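Local coordinates for protein glutathione S-transferase (Xanthomonas axonopodis pv. citri, PDB 6NV6) that catalyses the transfer of glutathione to electrophilic substrates, as expected of a theta class glutathione transferase, and binds glutathione, at residues A[15-20]-A[166-171]; A[142-147]-A[180-185]. One frame throughout, in Å; residues are numbered along the deposited sequence.

Overall arrangement
From the N terminus the chain enters the thioredoxin-like domain and runs through helix 13-25, whose residues 15-20 receive 166-171 of helix 163-174. Contact 1 thereby closes a loop of 145 residues and joins the N-terminal domain to the all-helical C-terminal domain, its centre about 3 Å from the centre of the chain. Contact 2 lies wholly within the helical domain: 142-147, at the end of helix 126-146, meets 180-185 at the start of helix 183-193 across 32 residues. Because 142-147 falls inside the loop closed by contact 1 and 180-185 after it, the two loops cross. The contact centres are about 18 Å apart, yet I169 CD1 packs 4.0 Å from L185 CD2.

Contact 1 (A[15-20]-A[166-171]); sequences VRKALW and GSFIYA
G166 and W20 meet where the indole reaches helix 163-174: CZ3 of W20 comes within 3.9 Å of the backbone carbon C of G166. With CG anti to the backbone N (chi1 179°), the tryptophan sends its six-membered ring across the gap, while its NE1 is hydrogen-bonded to E24. The CA of S167 and that of K17 are the nearest CA pair of the two segments, 5.6 Å apart. S167 OG sits 3.4 Å from both CA and CG of K17. The same oxygen lies in the indole plane at the edge of W20, 3.5 Å from CE3, but its hydrogen bond goes to the carbonyl of I163. F168 brings CE2 to 3.7 Å from CE of K17; this methylene makes the contact, while the lysine NZ bonds to N14 and N69. Farther along, Y170 turns a ring edge (CD2, CE2) to a face of the R16 guanidinium. The extended arginine chain crosses the tyrosine at about a right angle, and Y170 CD2 lies 4.1 Å above the guanidinium plane of R16, offset toward its rim. The two planes are 64° apart, which rules out a parallel stack. R16 NH2 and Y170 OH both bond to T204, so the C-terminal tail links them. The segment axes approach to 9.2 Å at a crossing angle of 122°. No hydrogen bond joins 15-20 to 166-171: the S167 hydroxyl and the R16 guanidinium touch carbon across the contact, and the polar groups find their hydrogen-bond partners at I163, T204, E24, N14 and N69.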
# COMPACT_ATOMS: atom_id res chain seq x y z
N VAL A 15 1.16 2.77 -7.18
CA VAL A 15 1.86 1.92 -8.13
C VAL A 15 2.56 0.79 -7.38
O VAL A 15 2.61 -0.35 -7.85
CB VAL A 15 2.83 2.78 -8.97
CG1 VAL A 15 3.64 1.92 -9.94
CG2 VAL A 15 2.07 3.90 -9.71
N ARG A 16 3.08 1.08 -6.18
CA ARG A 16 3.67 0.03 -5.37
C ARG A 16 2.66 -1.07 -5.09
O ARG A 16 2.99 -2.26 -5.14
CB ARG A 16 4.18 0.60 -4.05
CG ARG A 16 5.49 1.36 -4.14
CD ARG A 16 5.83 1.98 -2.79
NE ARG A 16 7.10 2.69 -2.82
CZ ARG A 16 7.25 3.99 -2.60
NH1 ARG A 16 6.19 4.73 -2.29
NH2 ARG A 16 8.45 4.53 -2.67
N LYS A 17 1.42 -0.69 -4.78
CA LYS A 17 0.34 -1.65 -4.57
C LYS A 17 0.25 -2.64 -5.72
O LYS A 17 0.09 -3.85 -5.51
CB LYS A 17 -1.00 -0.94 -4.44
CG LYS A 17 -1.22 -0.14 -3.19
CD LYS A 17 -2.67 0.27 -3.19
CE LYS A 17 -2.90 1.59 -2.51
NZ LYS A 17 -4.20 2.12 -2.98
N ALA A 18 0.34 -2.13 -6.94
CA ALA A 18 0.17 -2.99 -8.10
C ALA A 18 1.42 -3.82 -8.36
O ALA A 18 1.31 -5.02 -8.65
CB ALA A 18 -0.18 -2.13 -9.32
N LEU A 19 2.61 -3.21 -8.26
CA LEU A 19 3.85 -3.95 -8.47
C LEU A 19 3.99 -5.07 -7.46
O LEU A 19 4.33 -6.21 -7.82
CB LEU A 19 5.06 -3.02 -8.38
CG LEU A 19 4.95 -1.90 -9.41
CD1 LEU A 19 5.97 -0.81 -9.19
CD2 LEU A 19 5.03 -2.48 -10.82
N TRP A 20 3.70 -4.78 -6.20
CA TRP A 20 3.77 -5.80 -5.17
C TRP A 20 2.81 -6.96 -5.47
O TRP A 20 3.18 -8.13 -5.34
CB TRP A 20 3.47 -5.16 -3.82
CG TRP A 20 3.49 -6.09 -2.66
CD1 TRP A 20 4.02 -7.35 -2.62
CD2 TRP A 20 2.95 -5.84 -1.36
NE1 TRP A 20 3.84 -7.89 -1.38
CE2 TRP A 20 3.20 -6.98 -0.58
CE3 TRP A 20 2.29 -4.75 -0.78
CZ2 TRP A 20 2.79 -7.07 0.76
CZ3 TRP A 20 1.90 -4.84 0.55
CH2 TRP A 20 2.14 -5.99 1.31
N GLY A 166 -0.24 -1.78 3.35
CA GLY A 166 1.14 -2.22 3.40
C GLY A 166 2.05 -1.42 2.49
O GLY A 166 3.22 -1.21 2.81
N SER A 167 1.53 -0.96 1.35
CA SER A 167 2.35 -0.16 0.45
C SER A 167 2.54 1.26 0.95
O SER A 167 3.56 1.89 0.64
CB SER A 167 1.74 -0.16 -0.96
OG SER A 167 1.29 -1.45 -1.34
N PHE A 168 1.58 1.79 1.72
CA PHE A 168 1.79 3.09 2.35
C PHE A 168 2.72 2.98 3.55
O PHE A 168 3.56 3.86 3.76
CB PHE A 168 0.46 3.69 2.81
CG PHE A 168 -0.34 4.33 1.71
CD1 PHE A 168 -0.12 5.64 1.34
CD2 PHE A 168 -1.33 3.61 1.05
CE1 PHE A 168 -0.86 6.22 0.33
CE2 PHE A 168 -2.08 4.20 0.04
CZ PHE A 168 -1.84 5.51 -0.32
N ILE A 169 2.59 1.90 4.33
CA ILE A 169 3.26 1.84 5.63
C ILE A 169 4.77 1.75 5.48
O ILE A 169 5.50 2.01 6.44
CB ILE A 169 2.71 0.68 6.47
CG1 ILE A 169 2.57 1.12 7.92
CG2 ILE A 169 3.61 -0.54 6.36
CD1 ILE A 169 1.44 2.10 8.13
N TYR A 170 5.25 1.40 4.28
CA TYR A 170 6.67 1.58 3.99
C TYR A 170 7.06 3.05 4.10
O TYR A 170 8.04 3.40 4.77
CB TYR A 170 6.98 1.02 2.60
CG TYR A 170 8.39 1.34 2.14
CD1 TYR A 170 9.49 0.82 2.82
CD2 TYR A 170 8.62 2.16 1.04
CE1 TYR A 170 10.76 1.09 2.41
CE2 TYR A 170 9.90 2.44 0.63
CZ TYR A 170 10.97 1.90 1.32
OH TYR A 170 12.25 2.17 0.91
N ALA A 171 6.30 3.93 3.45
CA ALA A 171 6.58 5.36 3.56
C ALA A 171 6.49 5.82 5.01
O ALA A 171 7.36 6.55 5.49
CB ALA A 171 5.62 6.15 2.67

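Contact 2 (A[142-147]-A[180-185]); sequences RADAAL and PELPHL
D144 turns its carboxylate onto the first turn of helix 183-193: the group swings out opposite the D144 backbone N, which carries OD2 to the backbone amides there. L185 N donates to D144 OD2 at 2.9 Å, nearly straight, with an N-H...O angle of 173°. The donor meets the oxygen from above the carboxylate plane, 39° out of it. H184 N adds a weak, strongly bent second bond. Thus, although L182 holds the N-cap position, one good and one weak amide bond grip OD2; they may favour its negative charge, partly offset by the nearby carbonyl O of L182. The L182 side chain runs obliquely past D144, its CD2 3.8 Å from D144 CB. D144 and H184 side chains cross at about a right angle, and the ring and carboxylate planes are 74° apart, with H184 CD2 3.6 Å from D144 OD1. At the root of the same side chain, CB of H184 rests 3.4 Å from the carbonyl O of L147, and one water donates to both L147 O and H184 O, bridging the backbones. On the inner side, the CD1 methyls of L147 and L185 meet at 4.0 Å, and CB of A143 also touches L185. This apolar patch continues into the helical domain: L185 reaches I169 and F173 on helix 163-174, and A143 packs on W97 of helix 88-118. Separately, L182 covers L140 and A141, one turn earlier on helix 126-146.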
# COMPACT_ATOMS: atom_id res chain seq x y z
N ARG A 142 -5.80 2.85 14.76
CA ARG A 142 -6.91 1.94 14.51
C ARG A 142 -6.42 0.65 13.85
O ARG A 142 -6.83 -0.45 14.25
CB ARG A 142 -7.97 2.63 13.64
CG ARG A 142 -8.80 3.68 14.37
CD ARG A 142 -9.54 4.57 13.38
NE ARG A 142 -9.91 5.88 13.93
CZ ARG A 142 -10.50 6.85 13.23
NH1 ARG A 142 -10.78 6.68 11.95
NH2 ARG A 142 -10.81 7.99 13.82
N ALA A 143 -5.56 0.76 12.85
CA ALA A 143 -4.98 -0.43 12.25
C ALA A 143 -4.12 -1.18 13.26
O ALA A 143 -4.14 -2.42 13.31
CB ALA A 143 -4.18 -0.04 11.01
N ASP A 144 -3.35 -0.44 14.08
CA ASP A 144 -2.56 -1.05 15.13
C ASP A 144 -3.44 -1.87 16.07
O ASP A 144 -3.03 -2.94 16.53
CB ASP A 144 -1.81 0.02 15.92
CG ASP A 144 -0.94 -0.56 17.04
OD1 ASP A 144 -1.43 -0.72 18.18
OD2 ASP A 144 0.24 -0.88 16.78
N ALA A 145 -4.64 -1.38 16.34
CA ALA A 145 -5.55 -2.13 17.20
C ALA A 145 -6.05 -3.39 16.51
O ALA A 145 -6.20 -4.44 17.15
CB ALA A 145 -6.72 -1.24 17.61
N ALA A 146 -6.31 -3.32 15.21
CA ALA A 146 -6.76 -4.51 14.50
C ALA A 146 -5.64 -5.54 14.40
O ALA A 146 -5.90 -6.75 14.42
CB ALA A 146 -7.28 -4.15 13.11
N LEU A 147 -4.40 -5.07 14.31
CA LEU A 147 -3.25 -5.97 14.22
C LEU A 147 -2.79 -6.45 15.59
O LEU A 147 -1.81 -7.20 15.67
CB LEU A 147 -2.11 -5.28 13.48
CG LEU A 147 -2.44 -5.05 11.99
CD1 LEU A 147 -1.48 -4.04 11.39
CD2 LEU A 147 -2.43 -6.39 11.20
N PRO A 180 4.52 7.89 16.60
CA PRO A 180 4.05 7.34 17.87
C PRO A 180 4.30 5.83 17.93
O PRO A 180 4.39 5.15 16.90
CB PRO A 180 2.56 7.66 17.87
CG PRO A 180 2.21 7.59 16.42
CD PRO A 180 3.40 8.16 15.68
N GLU A 181 4.39 5.32 19.15
CA GLU A 181 4.64 3.89 19.34
C GLU A 181 3.40 3.10 18.95
O GLU A 181 2.35 3.21 19.60
CB GLU A 181 5.06 3.62 20.78
CG GLU A 181 6.56 3.55 21.00
CD GLU A 181 7.13 2.15 20.80
OE1 GLU A 181 6.42 1.30 20.20
OE2 GLU A 181 8.28 1.92 21.24
N LEU A 182 3.49 2.31 17.88
CA LEU A 182 2.40 1.45 17.42
C LEU A 182 2.97 0.06 17.14
O LEU A 182 3.30 -0.27 15.99
CB LEU A 182 1.71 2.02 16.19
CG LEU A 182 1.05 3.39 16.35
CD1 LEU A 182 0.78 3.97 14.97
CD2 LEU A 182 -0.23 3.29 17.19
N PRO A 183 3.06 -0.79 18.16
CA PRO A 183 3.94 -1.96 18.07
C PRO A 183 3.35 -3.12 17.29
O PRO A 183 4.11 -3.92 16.73
CB PRO A 183 4.16 -2.35 19.54
CG PRO A 183 3.45 -1.26 20.35
CD PRO A 183 2.38 -0.74 19.46
N HIS A 184 2.03 -3.25 17.26
CA HIS A 184 1.44 -4.28 16.42
C HIS A 184 1.56 -3.90 14.95
O HIS A 184 1.95 -4.71 14.10
CB HIS A 184 -0.01 -4.55 16.83
CG HIS A 184 -0.16 -4.80 18.30
ND1 HIS A 184 -0.26 -6.07 18.83
CD2 HIS A 184 -0.20 -3.94 19.35
CE1 HIS A 184 -0.36 -5.98 20.15
NE2 HIS A 184 -0.32 -4.70 20.48
N LEU A 185 1.25 -2.63 14.64
CA LEU A 185 1.51 -2.11 13.30
C LEU A 185 2.95 -2.38 12.88
O LEU A 185 3.20 -2.79 11.74
CB LEU A 185 1.22 -0.61 13.28
CG LEU A 185 1.29 0.04 11.91
CD1 LEU A 185 0.06 -0.31 11.06
CD2 LEU A 185 1.48 1.55 12.06
O HOH W 1 0.85 -7.28 14.48